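Local coordinates for HTH-type transcriptional activator ampR (Citrobacter freundii, PDB 3KOS), which regulates expression of the AmpC beta-lactamase gene as a LysR-type transcription factor, represented here by its effector-binding domain, at residues 16-21 / 61-66. Residues are numbered along the deposited sequence; the frame is centred on the assembly and turned at random.
Sequences IGVVGT and YTIRYG
I16 and Y61 set their side chains alongside each other on one face of two neighbouring parallel strands. With CG1 beside its backbone N (chi1 -57°), I16 carries CD1 to the rim of the Y61 ring, near the ring plane and 4.0 Å from Y61 CD2. The far end of the tyrosine turns from I16 toward helix 194-209, where its hydroxyl hydrogen-bonds S200 OG. Two residues on, V18 and I63 repeat the pairing: V18 CG1 rests 4.0 Å from I63 CB, and V18 CG2 lies 4.1 Å from I63 CD1. Branched aliphatic residues suit this face, which packs against helix 20-37 through A23 and L27 on V18 and F22 on I63. On the other face G17 brings no side chain, while T62 CG2 approaches G17 O at 3.8 Å. G17 bonds to the residues before and after its opposite number, T62: G17 N donates to Y61 O (3.1 Å) and I63 N to G17 O (2.8 Å). The third bond across the pair runs from V19 N to I63 O (3.0 Å), and V19 CG1 reaches R64 CA. T21 OG1 hydrogen-bonds a sulfonate oxygen of a MES molecule, probably from the crystallisation liquor, though it may mark a pocket. Strand 12-19, flanked by parallel strands 41-48 and 61-66, runs through its N-cap residue V19 straight into helix 20-37, as in the periplasmic-binding-protein-like alpha/beta fold of LysR effector domains.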
# COMPACT_ATOMS: atom_id res chain seq x y z
N ILE A 16 11.21 -4.65 13.22
CA ILE A 16 11.44 -4.89 11.81
C ILE A 16 10.48 -4.08 10.94
O ILE A 16 9.28 -4.11 11.15
CB ILE A 16 11.30 -6.37 11.47
CG1 ILE A 16 12.27 -7.19 12.34
CG2 ILE A 16 11.59 -6.60 10.00
CD1 ILE A 16 12.49 -8.60 11.85
N GLY A 17 11.04 -3.36 9.97
CA GLY A 17 10.25 -2.61 9.00
C GLY A 17 10.22 -3.38 7.69
O GLY A 17 11.26 -3.61 7.07
N VAL A 18 9.02 -3.76 7.24
CA VAL A 18 8.87 -4.68 6.13
C VAL A 18 8.13 -4.01 4.96
O VAL A 18 7.06 -3.45 5.16
CB VAL A 18 8.04 -5.93 6.56
CG1 VAL A 18 7.96 -6.94 5.41
CG2 VAL A 18 8.67 -6.59 7.79
N VAL A 19 8.69 -4.06 3.75
CA VAL A 19 7.96 -3.52 2.60
C VAL A 19 6.59 -4.21 2.53
O VAL A 19 6.50 -5.43 2.68
CB VAL A 19 8.77 -3.65 1.28
CG1 VAL A 19 9.15 -5.12 0.98
CG2 VAL A 19 8.01 -3.03 0.12
N GLY A 20 5.53 -3.43 2.32
CA GLY A 20 4.19 -3.94 2.50
C GLY A 20 3.89 -5.15 1.64
O GLY A 20 3.22 -6.10 2.07
N THR A 21 4.39 -5.11 0.41
CA THR A 21 4.15 -6.19 -0.54
C THR A 21 4.64 -7.52 0.01
O THR A 21 3.96 -8.55 -0.10
CB THR A 21 4.81 -5.88 -1.88
OG1 THR A 21 4.22 -4.68 -2.42
CG2 THR A 21 4.60 -7.02 -2.86
N TYR A 61 15.99 -4.53 11.72
CA TYR A 61 16.09 -5.04 10.37
C TYR A 61 15.12 -4.31 9.45
O TYR A 61 14.06 -3.84 9.89
CB TYR A 61 15.69 -6.51 10.32
CG TYR A 61 16.79 -7.51 10.64
CD1 TYR A 61 18.07 -7.37 10.13
CD2 TYR A 61 16.51 -8.62 11.43
CE1 TYR A 61 19.06 -8.31 10.41
CE2 TYR A 61 17.49 -9.55 11.71
CZ TYR A 61 18.76 -9.39 11.21
OH TYR A 61 19.72 -10.34 11.50
N THR A 62 15.46 -4.25 8.17
CA THR A 62 14.57 -3.76 7.12
C THR A 62 14.39 -4.86 6.08
O THR A 62 15.37 -5.42 5.59
CB THR A 62 15.18 -2.55 6.42
OG1 THR A 62 15.47 -1.53 7.38
CG2 THR A 62 14.23 -2.00 5.36
N ILE A 63 13.15 -5.21 5.76
CA ILE A 63 12.94 -6.13 4.65
C ILE A 63 12.52 -5.27 3.47
O ILE A 63 11.62 -4.45 3.60
CB ILE A 63 11.91 -7.20 4.98
CG1 ILE A 63 12.49 -8.14 6.07
CG2 ILE A 63 11.57 -7.98 3.71
CD1 ILE A 63 11.52 -9.21 6.56
N ARG A 64 13.20 -5.44 2.34
CA ARG A 64 13.05 -4.52 1.23
C ARG A 64 13.26 -5.20 -0.11
O ARG A 64 13.80 -6.31 -0.19
CB ARG A 64 14.07 -3.39 1.38
CG ARG A 64 15.50 -3.85 1.22
CD ARG A 64 16.44 -2.99 2.06
NE ARG A 64 16.28 -1.57 1.78
CZ ARG A 64 16.91 -0.61 2.44
NH1 ARG A 64 16.70 0.67 2.12
NH2 ARG A 64 17.75 -0.92 3.42
N TYR A 65 12.85 -4.51 -1.17
CA TYR A 65 13.03 -4.98 -2.53
C TYR A 65 14.22 -4.25 -3.13
O TYR A 65 14.31 -3.02 -3.01
CB TYR A 65 11.78 -4.65 -3.36
CG TYR A 65 11.87 -4.94 -4.85
CD1 TYR A 65 12.34 -3.98 -5.73
CD2 TYR A 65 11.45 -6.16 -5.36
CE1 TYR A 65 12.40 -4.23 -7.10
CE2 TYR A 65 11.51 -6.42 -6.74
CZ TYR A 65 11.98 -5.44 -7.59
OH TYR A 65 12.05 -5.67 -8.94
N GLY A 66 15.12 -4.98 -3.77
CA GLY A 66 16.26 -4.34 -4.40
C GLY A 66 17.32 -5.31 -4.89
O GLY A 66 17.05 -6.50 -5.09